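Long-range contacts in tetraacyldisaccharide 4'-kinase (Aquifex aeolicus, PDB 4EHX), which acts as the 4'-kinase of lipid A biosynthesis, moving the gamma-phosphate of ATP onto a tetraacyldisaccharide 1-phosphate to give lipid IVA: residues P37-G42 and R148-L153; K32-P37 and E133-D138; E228-S233 and K251-M256; E273-T278 and E289-L294; G88-S93 and M104-P109. One frame throughout, in Å; residues are numbered along the deposited sequence.

Interaction 1: residues P37-G42 and R148-L153; sequences PVISVG and RDLNIL
Arg148 bends against Ser40. Its CG lies between its own backbone N and carbonyl carbon (chi1 71°), and further bends at chi2 and chi3 bring NH1 to 3.4 Å from Ser40 CB. NH1 is also 3.3 Å from Ser40 OG, but the angle is too poor for a hydrogen bond. Instead NH1 donates to Asn151 OD1 at 2.9 Å. OD1 lies in the guanidinium plane, while NH1 stands above the plane of the amide carbonyl. A water accepts from Ser40 OG and donates to Asn151 OD1 and Ile152 O. Strands 38-43 and 150-156 are parallel neighbours in the P-loop kinase core, and the first leads into the predicted ATP-binding loop, Ser45 to Thr52. On the opposite face, Ile39 and Ile152 lie side by side and point the same way, with Ile39 CG2 3.7 Å from Ile152 CD1. Helix 51-61 packs on Ile39 and Val41 there. Asp149 OD2 uses its anti lone pair to accept Val38 N at 2.9 Å. Val38 O takes Asp149 N at 2.7 Å and, weakly, Leu150 N. Backbone bonds from Ser40 N to Leu150 O, Ile152 N to Ser40 O and Gly42 N to Ile152 O follow.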
# COMPACT_ATOMS: atom_id res chain seq x y z
N PRO A 37 4.06 7.14 19.09
CA PRO A 37 3.13 6.10 18.63
C PRO A 37 3.43 5.56 17.23
O PRO A 37 3.89 6.29 16.33
CB PRO A 37 1.77 6.80 18.67
CG PRO A 37 1.94 7.90 19.68
CD PRO A 37 3.35 8.37 19.48
N VAL A 38 3.22 4.25 17.08
CA VAL A 38 3.44 3.53 15.85
C VAL A 38 2.17 2.75 15.51
O VAL A 38 1.68 1.94 16.30
CB VAL A 38 4.62 2.53 15.97
CG1 VAL A 38 4.77 1.72 14.69
CG2 VAL A 38 5.91 3.30 16.29
N ILE A 39 1.64 3.01 14.32
CA ILE A 39 0.51 2.27 13.81
C ILE A 39 1.02 1.45 12.65
O ILE A 39 1.67 1.98 11.77
CB ILE A 39 -0.57 3.22 13.29
CG1 ILE A 39 -1.02 4.18 14.40
CG2 ILE A 39 -1.76 2.42 12.71
CD1 ILE A 39 -1.84 5.39 13.87
N SER A 40 0.74 0.15 12.63
CA SER A 40 1.15 -0.66 11.50
C SER A 40 -0.04 -0.95 10.60
O SER A 40 -1.13 -1.24 11.08
CB SER A 40 1.79 -1.97 11.96
OG SER A 40 2.18 -2.75 10.85
N VAL A 41 0.18 -0.85 9.30
CA VAL A 41 -0.78 -1.31 8.31
C VAL A 41 -0.14 -2.48 7.59
O VAL A 41 1.01 -2.41 7.13
CB VAL A 41 -1.17 -0.19 7.30
CG1 VAL A 41 -2.15 -0.75 6.24
CG2 VAL A 41 -1.78 0.98 8.06
N GLY A 42 -0.87 -3.59 7.50
CA GLY A 42 -0.30 -4.75 6.86
C GLY A 42 -1.34 -5.73 6.36
O GLY A 42 -2.55 -5.54 6.51
N ARG A 148 4.41 -2.03 17.66
CA ARG A 148 3.38 -1.11 17.20
C ARG A 148 2.28 -0.99 18.24
O ARG A 148 1.89 -1.97 18.87
CB ARG A 148 2.83 -1.47 15.79
CG ARG A 148 1.96 -2.73 15.68
CD ARG A 148 2.71 -4.05 15.98
NE ARG A 148 4.02 -4.08 15.30
CZ ARG A 148 4.22 -4.38 14.03
NH1 ARG A 148 3.21 -4.76 13.25
NH2 ARG A 148 5.45 -4.35 13.52
N ASP A 149 1.78 0.22 18.43
CA ASP A 149 0.72 0.50 19.39
C ASP A 149 -0.67 0.16 18.86
O ASP A 149 -1.62 -0.05 19.63
CB ASP A 149 0.80 1.97 19.79
CG ASP A 149 2.15 2.32 20.37
OD1 ASP A 149 2.42 1.94 21.54
OD2 ASP A 149 2.97 2.95 19.65
N LEU A 150 -0.79 0.11 17.54
CA LEU A 150 -2.03 -0.29 16.90
C LEU A 150 -1.68 -1.10 15.66
O LEU A 150 -1.14 -0.57 14.69
CB LEU A 150 -2.86 0.94 16.52
CG LEU A 150 -4.22 0.69 15.83
CD1 LEU A 150 -5.11 -0.23 16.67
CD2 LEU A 150 -4.94 2.00 15.55
N ASN A 151 -2.01 -2.39 15.72
CA ASN A 151 -1.63 -3.34 14.68
C ASN A 151 -2.82 -3.60 13.79
O ASN A 151 -3.72 -4.36 14.16
CB ASN A 151 -1.16 -4.65 15.34
CG ASN A 151 -0.24 -5.44 14.44
OD1 ASN A 151 0.31 -4.90 13.49
ND2 ASN A 151 -0.08 -6.73 14.73
N ILE A 152 -2.85 -2.96 12.63
CA ILE A 152 -4.00 -3.05 11.74
C ILE A 152 -3.73 -4.05 10.63
O ILE A 152 -2.75 -3.93 9.89
CB ILE A 152 -4.34 -1.70 11.12
CG1 ILE A 152 -4.59 -0.66 12.22
CG2 ILE A 152 -5.58 -1.84 10.21
CD1 ILE A 152 -4.88 0.79 11.68
N LEU A 153 -4.60 -5.05 10.52
CA LEU A 153 -4.44 -6.08 9.51
C LEU A 153 -5.56 -6.00 8.50
O LEU A 153 -6.74 -6.03 8.87
CB LEU A 153 -4.47 -7.47 10.16
CG LEU A 153 -4.35 -8.64 9.17
CD1 LEU A 153 -2.97 -8.68 8.54
CD2 LEU A 153 -4.68 -10.00 9.86
O HOH W 1 -0.12 -4.32 10.66

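Interaction 2: residues K32-P37 and E133-D138; sequences KKLPVP and EVFILD
Val36 and Leu34 both press on the ring of Phe135, where the loop before strand 38-43 meets strand 134-138 of the P-loop kinase core. The side chains of Val36 and Phe135 cross at about a right angle. Val36 CG2 does the touching, 3.3 Å from Phe135 CE2 and almost as near to CD2, a tight fit. The Leu34 side chain also crosses that of Phe135 at about a right angle, with CD1 3.9 Å from Phe135 CD2. Phe135 CG is anti to its carbonyl carbon (chi1 -68°), which sets the ring beside its own backbone N, on the side of the loop. That same N donates to Pro37 O at 2.9 Å. The bond is nearly straight (173°) and lies in the carbonyl plane. Pro37 O also receives the CA-H of Val134, with CA 3.5 Å away, and Val134 CG2 rests 3.6 Å from it.

Further out, helix 119-130 backs the cluster: Tyr120 and Leu124 touch Leu34, and Ala126 touches Phe135. Cys68 and Leu70 of strand 67-71 also meet Phe135, while Glu133 OE1 is engaged by Arg66 N. This is structural packing away from the predicted ATP site. It joins the end of the loop to the start of strand 134-138, where Pro37 leads into strand 38-43. There the proline ring lays its CD 3.4 Å from Glu133 O, and Val36 CB lies 3.7 Å from the same Glu133 O.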
# COMPACT_ATOMS: atom_id res chain seq x y z
N LYS A 32 11.67 -3.87 19.65
CA LYS A 32 12.16 -2.52 19.96
C LYS A 32 11.02 -1.51 20.01
O LYS A 32 10.01 -1.68 19.36
CB LYS A 32 13.21 -2.11 18.93
CG LYS A 32 14.34 -3.15 18.83
CD LYS A 32 15.40 -2.79 17.81
CE LYS A 32 16.31 -1.70 18.32
NZ LYS A 32 16.70 -1.95 19.74
N LYS A 33 11.20 -0.44 20.78
CA LYS A 33 10.11 0.50 21.01
C LYS A 33 10.52 1.92 20.69
O LYS A 33 11.39 2.48 21.35
CB LYS A 33 9.66 0.41 22.47
CG LYS A 33 8.64 1.45 22.89
CD LYS A 33 7.25 1.07 22.48
CE LYS A 33 6.20 1.92 23.19
NZ LYS A 33 6.32 3.38 22.87
N LEU A 34 9.90 2.52 19.67
CA LEU A 34 10.10 3.95 19.41
C LEU A 34 9.33 4.80 20.43
O LEU A 34 8.31 4.36 20.97
CB LEU A 34 9.66 4.30 17.98
CG LEU A 34 10.57 3.75 16.89
CD1 LEU A 34 9.88 3.83 15.52
CD2 LEU A 34 11.92 4.49 16.86
N PRO A 35 9.84 6.01 20.72
CA PRO A 35 9.26 6.88 21.75
C PRO A 35 8.06 7.70 21.29
O PRO A 35 7.61 8.56 22.04
CB PRO A 35 10.42 7.83 22.10
CG PRO A 35 11.19 7.94 20.82
CD PRO A 35 11.12 6.54 20.21
N VAL A 36 7.55 7.46 20.08
CA VAL A 36 6.26 8.03 19.70
C VAL A 36 5.37 6.89 19.22
O VAL A 36 5.86 5.81 18.97
CB VAL A 36 6.39 9.11 18.57
CG1 VAL A 36 7.23 10.29 19.04
CG2 VAL A 36 6.97 8.51 17.28
N PRO A 37 4.06 7.14 19.09
CA PRO A 37 3.13 6.10 18.63
C PRO A 37 3.43 5.56 17.23
O PRO A 37 3.89 6.29 16.33
CB PRO A 37 1.77 6.80 18.67
CG PRO A 37 1.94 7.90 19.68
CD PRO A 37 3.35 8.37 19.48
N GLU A 133 5.22 13.13 14.94
CA GLU A 133 4.43 12.81 16.12
C GLU A 133 3.89 11.38 16.10
O GLU A 133 3.48 10.86 17.13
CB GLU A 133 3.28 13.79 16.24
CG GLU A 133 3.77 15.17 16.58
CD GLU A 133 2.69 16.22 16.48
OE1 GLU A 133 2.04 16.31 15.42
OE2 GLU A 133 2.48 16.94 17.47
N VAL A 134 3.84 10.77 14.92
CA VAL A 134 3.33 9.40 14.80
C VAL A 134 3.92 8.74 13.57
O VAL A 134 4.18 9.42 12.56
CB VAL A 134 1.77 9.38 14.73
CG1 VAL A 134 1.26 10.26 13.55
CG2 VAL A 134 1.24 7.95 14.63
N PHE A 135 4.19 7.44 13.65
CA PHE A 135 4.64 6.67 12.49
C PHE A 135 3.57 5.73 11.99
O PHE A 135 2.82 5.15 12.78
CB PHE A 135 5.86 5.81 12.85
CG PHE A 135 7.08 6.60 13.12
CD1 PHE A 135 7.78 7.20 12.08
CD2 PHE A 135 7.56 6.73 14.42
CE1 PHE A 135 8.94 7.93 12.33
CE2 PHE A 135 8.71 7.46 14.68
CZ PHE A 135 9.41 8.05 13.63
N ILE A 136 3.52 5.56 10.68
CA ILE A 136 2.69 4.52 10.10
C ILE A 136 3.64 3.56 9.39
O ILE A 136 4.45 3.98 8.56
CB ILE A 136 1.68 5.08 9.07
CG1 ILE A 136 0.65 6.01 9.74
CG2 ILE A 136 0.99 3.95 8.31
CD1 ILE A 136 -0.12 6.87 8.71
N LEU A 137 3.55 2.27 9.70
CA LEU A 137 4.34 1.31 8.95
C LEU A 137 3.48 0.92 7.76
O LEU A 137 2.36 0.43 7.92
CB LEU A 137 4.64 0.05 9.78
CG LEU A 137 5.10 0.23 11.23
CD1 LEU A 137 5.54 -1.14 11.82
CD2 LEU A 137 6.27 1.22 11.31
N ASP A 138 3.98 1.15 6.56
CA ASP A 138 3.25 0.61 5.44
C ASP A 138 3.81 -0.81 5.27
O ASP A 138 5.02 -1.03 5.17
CB ASP A 138 3.31 1.49 4.19
CG ASP A 138 4.64 1.43 3.50
OD1 ASP A 138 5.60 1.01 4.16
OD2 ASP A 138 4.73 1.81 2.31

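Interaction 3: residues E228-S233 and K251-M256; sequences EVIAFS and KVKEFM
Ala231 O accepts Met256 N at 2.9 Å and also receives the CA-H of Phe255, with CA 3.2 Å away. The same oxygen sits 3.8 Å above the plane of the Phe255 ring, offset toward its rim. The ring reaches this place because Phe255 CG is anti to the backbone N (chi1 -160°). Its CD2 then meets Ala231 CB at 3.7 Å. With an alanine here in place of Phe255, Ala231 CB would probably face a gap and its carbonyl would lose the ring beneath it. On the other face of the sheet, Met256 CB packs on Phe232 CB at 3.9 Å and its SD touches Ile230 CG2. Near the start, Val229 N donates to Lys251 O and Lys253 N to Val229 O, the latter at 2.9 Å. The chain turns a corner at Lys253. The lysine crosses Glu228 at about a right angle, with CE 3.8 Å from Glu228 CB. The two charged ends do not touch, and Lys253 NZ forms its salt bridge with Glu273.

Strand 229-233, helix 237-248 and strand 252-257 form a beta-alpha-beta unit with the two strands parallel. Leu245 of that helix covers Ala231 and Val252, while Asn238 and Arg242 touch Phe255. Strand 275-277 pairs with the other edge of strand 229-233.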
# COMPACT_ATOMS: atom_id res chain seq x y z
N GLU A 228 -12.55 10.18 -25.99
CA GLU A 228 -12.06 8.81 -25.89
C GLU A 228 -10.60 8.88 -25.45
O GLU A 228 -9.90 9.83 -25.79
CB GLU A 228 -12.16 8.08 -27.23
CG GLU A 228 -13.59 7.86 -27.71
CD GLU A 228 -13.65 7.12 -29.04
OE1 GLU A 228 -12.65 7.13 -29.79
OE2 GLU A 228 -14.71 6.53 -29.34
N VAL A 229 -10.14 7.91 -24.67
CA VAL A 229 -8.78 7.96 -24.16
C VAL A 229 -7.93 6.83 -24.71
O VAL A 229 -8.44 5.82 -25.21
CB VAL A 229 -8.75 7.88 -22.63
CG1 VAL A 229 -9.57 9.01 -22.03
CG2 VAL A 229 -9.26 6.52 -22.17
N ILE A 230 -6.62 7.01 -24.62
CA ILE A 230 -5.67 5.94 -24.88
C ILE A 230 -5.17 5.46 -23.52
O ILE A 230 -4.63 6.24 -22.75
CB ILE A 230 -4.49 6.43 -25.72
CG1 ILE A 230 -4.98 6.90 -27.09
CG2 ILE A 230 -3.46 5.34 -25.87
CD1 ILE A 230 -3.96 7.70 -27.87
N ALA A 231 -5.38 4.19 -23.22
CA ALA A 231 -4.95 3.65 -21.93
C ALA A 231 -3.75 2.73 -22.09
O ALA A 231 -3.56 2.11 -23.14
CB ALA A 231 -6.10 2.91 -21.25
N PHE A 232 -2.94 2.65 -21.04
CA PHE A 232 -1.77 1.80 -21.06
C PHE A 232 -1.30 1.41 -19.66
O PHE A 232 -1.58 2.10 -18.67
CB PHE A 232 -0.63 2.43 -21.87
CG PHE A 232 -0.04 3.67 -21.25
CD1 PHE A 232 0.99 3.57 -20.32
CD2 PHE A 232 -0.47 4.93 -21.63
CE1 PHE A 232 1.54 4.70 -19.75
CE2 PHE A 232 0.08 6.07 -21.07
CZ PHE A 232 1.09 5.96 -20.14
N SER A 233 -0.61 0.28 -19.57
CA SER A 233 -0.19 -0.26 -18.29
C SER A 233 1.19 -0.86 -18.41
O SER A 233 1.52 -1.51 -19.40
CB SER A 233 -1.19 -1.31 -17.80
OG SER A 233 -0.90 -1.68 -16.47
N LYS A 251 -14.59 5.37 -22.12
CA LYS A 251 -14.40 4.95 -23.51
C LYS A 251 -12.92 4.93 -23.91
O LYS A 251 -12.27 5.98 -24.00
CB LYS A 251 -15.20 5.83 -24.46
CG LYS A 251 -16.71 5.68 -24.33
CD LYS A 251 -17.47 6.60 -25.29
CE LYS A 251 -18.98 6.43 -25.17
NZ LYS A 251 -19.77 7.33 -26.07
N VAL A 252 -12.40 3.74 -24.15
CA VAL A 252 -11.00 3.56 -24.49
C VAL A 252 -10.84 3.19 -25.96
O VAL A 252 -11.23 2.09 -26.38
CB VAL A 252 -10.35 2.46 -23.62
CG1 VAL A 252 -8.90 2.21 -24.05
CG2 VAL A 252 -10.43 2.82 -22.14
N LYS A 253 -10.28 4.11 -26.74
CA LYS A 253 -10.11 3.91 -28.18
C LYS A 253 -8.95 2.97 -28.46
O LYS A 253 -8.80 2.46 -29.58
CB LYS A 253 -9.85 5.25 -28.88
CG LYS A 253 -8.43 5.76 -28.68
CD LYS A 253 -8.12 6.96 -29.58
CE LYS A 253 -8.91 8.19 -29.16
NZ LYS A 253 -8.41 9.42 -29.84
N GLU A 254 -8.12 2.72 -27.45
CA GLU A 254 -6.89 1.96 -27.66
C GLU A 254 -6.32 1.56 -26.30
O GLU A 254 -6.48 2.27 -25.31
CB GLU A 254 -5.95 2.77 -28.54
CG GLU A 254 -4.59 2.14 -28.78
CD GLU A 254 -3.70 3.02 -29.63
OE1 GLU A 254 -2.54 2.65 -29.87
OE2 GLU A 254 -4.18 4.10 -30.05
N PHE A 255 -5.65 0.41 -26.27
CA PHE A 255 -4.98 -0.05 -25.05
C PHE A 255 -3.59 -0.52 -25.46
O PHE A 255 -3.43 -1.15 -26.51
CB PHE A 255 -5.71 -1.17 -24.30
CG PHE A 255 -5.29 -1.31 -22.85
CD1 PHE A 255 -4.14 -2.01 -22.51
CD2 PHE A 255 -6.04 -0.73 -21.84
CE1 PHE A 255 -3.76 -2.13 -21.18
CE2 PHE A 255 -5.66 -0.85 -20.51
CZ PHE A 255 -4.52 -1.55 -20.18
N MET A 256 -2.59 -0.21 -24.64
CA MET A 256 -1.22 -0.64 -24.89
C MET A 256 -0.66 -1.31 -23.63
O MET A 256 -0.77 -0.76 -22.53
CB MET A 256 -0.35 0.56 -25.28
CG MET A 256 -0.98 1.49 -26.33
SD MET A 256 -0.18 3.10 -26.46
CE MET A 256 1.49 2.63 -26.91

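Interaction 4: residues E273-T278 and E289-L294; sequences EIYLTT and ENVFAL
The amide of Asn290 lies alongside the ring of Tyr275, both side chains pointing the same way and their planes 79° apart. Asn290 CG sits between its backbone N and carbonyl carbon (chi1 61°), which places ND2 at the ring edge, 3.6 Å from Tyr275 CE1. ND2 donates to Glu273 O at 2.8 Å, tilted from the carbonyl plane. The backbone O of Asn290 accepts Tyr275 N at 2.9 Å. Next, Tyr275 O accepts Phe292 N and also meets the edge of the Phe292 ring, 3.7 Å from CD1. Ile274 CG2 touches the same CD1. Leu276 CD2 rests on Phe292 CB at 3.7 Å. Strand 275-277, helix 279-282 and strand 291-300 form a parallel beta-alpha-beta unit, with Thr278 as N-cap of the helix. The axes of the short strand segments are 43° apart. Past the bond from Thr277 N to Phe292 O, a water fills in, donating to Thr277 O and accepting from Leu294 N, each at 2.8 Å. The chemistry therefore changes along the pair: a side-chain amide extends the ladder at the start, apolar groups flank direct backbone bonds in the middle, and water replaces the direct bond at the far end.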
# COMPACT_ATOMS: atom_id res chain seq x y z
N GLU A 273 -3.97 14.33 -27.22
CA GLU A 273 -4.68 13.13 -26.78
C GLU A 273 -4.65 13.04 -25.26
O GLU A 273 -3.77 13.63 -24.61
CB GLU A 273 -4.10 11.86 -27.41
CG GLU A 273 -4.13 11.82 -28.93
CD GLU A 273 -5.50 11.48 -29.50
OE1 GLU A 273 -6.32 10.89 -28.77
OE2 GLU A 273 -5.75 11.79 -30.69
N ILE A 274 -5.61 12.32 -24.70
CA ILE A 274 -5.64 12.05 -23.26
C ILE A 274 -5.30 10.60 -22.98
O ILE A 274 -5.83 9.70 -23.63
CB ILE A 274 -7.02 12.36 -22.66
CG1 ILE A 274 -7.37 13.83 -22.88
CG2 ILE A 274 -7.04 11.98 -21.17
CD1 ILE A 274 -8.76 14.21 -22.40
N TYR A 275 -4.42 10.38 -22.01
CA TYR A 275 -3.99 9.04 -21.65
C TYR A 275 -4.40 8.71 -20.22
O TYR A 275 -4.40 9.57 -19.34
CB TYR A 275 -2.47 8.88 -21.78
CG TYR A 275 -1.96 9.10 -23.19
CD1 TYR A 275 -1.74 10.37 -23.68
CD2 TYR A 275 -1.70 8.02 -24.02
CE1 TYR A 275 -1.28 10.58 -24.97
CE2 TYR A 275 -1.24 8.21 -25.31
CZ TYR A 275 -1.04 9.49 -25.78
OH TYR A 275 -0.58 9.66 -27.06
N LEU A 276 -4.73 7.44 -20.01
CA LEU A 276 -4.95 6.90 -18.67
C LEU A 276 -3.98 5.76 -18.43
O LEU A 276 -3.75 4.94 -19.32
CB LEU A 276 -6.39 6.40 -18.51
CG LEU A 276 -7.45 7.48 -18.67
CD1 LEU A 276 -8.83 6.93 -18.30
CD2 LEU A 276 -7.09 8.68 -17.80
N THR A 277 -3.40 5.72 -17.24
CA THR A 277 -2.49 4.65 -16.87
C THR A 277 -2.61 4.45 -15.36
O THR A 277 -3.50 5.03 -14.72
CB THR A 277 -1.04 4.97 -17.28
OG1 THR A 277 -0.20 3.84 -16.99
CG2 THR A 277 -0.51 6.22 -16.54
N THR A 278 -1.74 3.62 -14.79
CA THR A 278 -1.78 3.34 -13.35
C THR A 278 -0.88 4.30 -12.59
O THR A 278 0.06 4.86 -13.14
CB THR A 278 -1.32 1.89 -13.03
OG1 THR A 278 0.09 1.77 -13.25
CG2 THR A 278 -2.07 0.88 -13.89
N GLU A 289 1.35 16.45 -19.20
CA GLU A 289 0.16 16.98 -18.58
C GLU A 289 -1.11 16.42 -19.19
O GLU A 289 -2.22 16.78 -18.79
CB GLU A 289 0.19 18.51 -18.60
CG GLU A 289 1.21 19.06 -17.60
CD GLU A 289 1.84 20.37 -18.03
OE1 GLU A 289 2.93 20.69 -17.50
OE2 GLU A 289 1.26 21.07 -18.89
N ASN A 290 -0.96 15.51 -20.15
CA ASN A 290 -2.13 14.86 -20.74
C ASN A 290 -2.28 13.40 -20.30
O ASN A 290 -3.03 12.64 -20.91
CB ASN A 290 -2.15 15.00 -22.28
CG ASN A 290 -0.93 14.37 -22.96
OD1 ASN A 290 0.13 14.17 -22.35
ND2 ASN A 290 -1.07 14.06 -24.26
N VAL A 291 -1.59 13.02 -19.22
CA VAL A 291 -1.56 11.64 -18.72
C VAL A 291 -2.08 11.60 -17.29
O VAL A 291 -1.60 12.35 -16.45
CB VAL A 291 -0.13 11.09 -18.75
CG1 VAL A 291 -0.10 9.66 -18.23
CG2 VAL A 291 0.44 11.18 -20.17
N PHE A 292 -3.06 10.73 -17.03
CA PHE A 292 -3.76 10.68 -15.75
C PHE A 292 -3.90 9.25 -15.22
O PHE A 292 -3.78 8.28 -15.98
CB PHE A 292 -5.17 11.27 -15.90
CG PHE A 292 -5.18 12.66 -16.46
CD1 PHE A 292 -5.14 12.88 -17.83
CD2 PHE A 292 -5.23 13.76 -15.62
CE1 PHE A 292 -5.13 14.16 -18.34
CE2 PHE A 292 -5.24 15.05 -16.13
CZ PHE A 292 -5.18 15.25 -17.49
N ALA A 293 -4.17 9.13 -13.92
CA ALA A 293 -4.52 7.86 -13.30
C ALA A 293 -5.90 7.98 -12.65
O ALA A 293 -6.39 9.08 -12.43
CB ALA A 293 -3.46 7.44 -12.26
N LEU A 294 -6.53 6.85 -12.36
CA LEU A 294 -7.80 6.88 -11.67
C LEU A 294 -7.57 7.07 -10.17
O LEU A 294 -6.59 6.57 -9.61
CB LEU A 294 -8.57 5.59 -11.93
CG LEU A 294 -8.75 5.19 -13.40
CD1 LEU A 294 -9.45 3.84 -13.50
CD2 LEU A 294 -9.50 6.26 -14.16
O HOH W 2 -5.39 4.37 -12.80

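Interaction 5: residues G88-S93 and M104-P109; sequences GNLKVS and MAKLLP
The hairpin of strands 81-86 and 89-90 packs through Gly88 and Leu90 on the last turn of helix 99-107 and the Leu108-Pro109 exit. Leu90 reaches across with both methyls. CD1 meets Ala105 CB at 3.7 Å, and CD2 lies 3.5 Å from Lys106 CD. The lysine crosses the leucine obliquely. It is bent at chi2 and chi3 (-57° and -63°), which curls its methylene chain back to Leu90, while NZ goes on to Gln286. A serine in place of Leu90 lacks both methyls, which would probably open a gap over Ala105 and leave the Lys106 chain freer to turn. At the turn, Gly88 CA comes within 2.9 Å of Pro109 O in a CA-H...O contact. A CB on Gly88 would run into that oxygen, and the positive phi (103°) also suits a glycine. One water joins the backbones, donating to Gly88 O and to Ala105 O at 2.7 Å each. Ala105 O also receives a weak bond from Leu108 N. Leu108 then packs on Met56 and Ala59 of helix 51-61. The arrangement is a beta-hairpin turn docked on the C-terminal end of a helix.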
# COMPACT_ATOMS: atom_id res chain seq x y z
N GLY A 88 5.87 15.81 2.32
CA GLY A 88 5.30 16.01 1.00
C GLY A 88 6.35 16.33 -0.03
O GLY A 88 6.13 16.09 -1.22
N ASN A 89 7.49 16.87 0.40
CA ASN A 89 8.53 17.27 -0.55
C ASN A 89 9.51 16.13 -0.86
O ASN A 89 10.32 15.76 -0.01
CB ASN A 89 9.30 18.49 -0.04
CG ASN A 89 8.42 19.73 0.06
OD1 ASN A 89 7.47 19.90 -0.70
ND2 ASN A 89 8.75 20.61 1.00
N LEU A 90 9.44 15.59 -2.07
CA LEU A 90 10.34 14.52 -2.48
C LEU A 90 11.80 14.99 -2.44
O LEU A 90 12.12 16.10 -2.86
CB LEU A 90 9.98 13.98 -3.88
CG LEU A 90 8.97 12.82 -3.91
CD1 LEU A 90 9.55 11.55 -3.28
CD2 LEU A 90 7.66 13.21 -3.22
N LYS A 91 12.67 14.15 -1.90
CA LYS A 91 14.08 14.49 -1.76
C LYS A 91 14.96 13.60 -2.63
O LYS A 91 16.16 13.82 -2.71
CB LYS A 91 14.50 14.38 -0.29
CG LYS A 91 13.82 15.40 0.61
CD LYS A 91 14.13 16.80 0.12
CE LYS A 91 13.22 17.85 0.73
NZ LYS A 91 13.63 19.22 0.29
N VAL A 92 14.36 12.60 -3.26
CA VAL A 92 15.10 11.67 -4.11
C VAL A 92 14.24 11.24 -5.29
O VAL A 92 13.03 11.43 -5.28
CB VAL A 92 15.51 10.41 -3.33
CG1 VAL A 92 16.43 10.77 -2.17
CG2 VAL A 92 14.27 9.69 -2.82
N SER A 93 14.86 10.64 -6.30
CA SER A 93 14.11 10.11 -7.43
C SER A 93 13.54 8.74 -7.08
O SER A 93 13.94 8.13 -6.09
CB SER A 93 15.02 9.98 -8.65
OG SER A 93 16.04 9.03 -8.41
N MET A 104 4.29 6.08 -2.69
CA MET A 104 3.65 6.47 -1.42
C MET A 104 3.85 7.95 -1.15
O MET A 104 2.92 8.66 -0.77
CB MET A 104 4.22 5.64 -0.26
CG MET A 104 3.43 5.71 1.04
SD MET A 104 2.00 4.61 1.05
CE MET A 104 2.67 3.18 0.23
N ALA A 105 5.07 8.43 -1.32
CA ALA A 105 5.36 9.85 -1.09
C ALA A 105 4.57 10.77 -2.03
O ALA A 105 4.08 11.84 -1.62
CB ALA A 105 6.86 10.12 -1.20
N LYS A 106 4.43 10.38 -3.29
CA LYS A 106 3.67 11.21 -4.22
C LYS A 106 2.19 11.20 -3.85
O LYS A 106 1.49 12.19 -4.04
CB LYS A 106 3.87 10.76 -5.67
CG LYS A 106 5.29 10.93 -6.21
CD LYS A 106 5.82 12.37 -6.11
CE LYS A 106 5.03 13.34 -6.95
NZ LYS A 106 5.84 14.54 -7.39
N LEU A 107 1.72 10.09 -3.30
CA LEU A 107 0.32 10.00 -2.89
C LEU A 107 0.01 10.69 -1.55
O LEU A 107 -1.16 10.84 -1.21
CB LEU A 107 -0.15 8.55 -2.85
CG LEU A 107 -0.15 7.78 -4.17
CD1 LEU A 107 -0.30 6.29 -3.90
CD2 LEU A 107 -1.28 8.33 -5.07
N LEU A 108 1.04 11.12 -0.81
CA LEU A 108 0.84 11.77 0.49
C LEU A 108 1.55 13.12 0.62
O LEU A 108 2.59 13.21 1.28
CB LEU A 108 1.32 10.86 1.63
CG LEU A 108 0.80 9.42 1.71
CD1 LEU A 108 1.69 8.60 2.63
CD2 LEU A 108 -0.63 9.40 2.18
N PRO A 109 0.99 14.18 0.02
CA PRO A 109 1.63 15.50 -0.05
C PRO A 109 1.93 16.25 1.27
O PRO A 109 2.64 17.26 1.22
CB PRO A 109 0.66 16.33 -0.92
CG PRO A 109 -0.64 15.56 -0.88
CD PRO A 109 -0.24 14.12 -0.79
O HOH W 3 4.29 14.45 -2.36

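Interactions 1 and 2 share Pro37, which leads into strand 38-43; that strand pairs with strand 150-156 on one edge and 134-138 on the other. Interactions 3 and 4 form a second group: strand 275-277 lies beside strand 229-233, and Lys253 bridges to Glu273 while Thr277 OG1 meets Phe232 O. The centres of interactions 1 and 3 are about 39 Å apart, across the chain's centre. Interactions 1 and 4 are buried strand ladders. Interactions 2 and 3 are partly buried, the latter with charged residues at its outer edge. Interaction 5, partly buried, has no direct backbone hydrogen bond and relies on apolar, CA-H...O and water contacts; its Met104 CE packs against Asp138 OD2 of interaction 2.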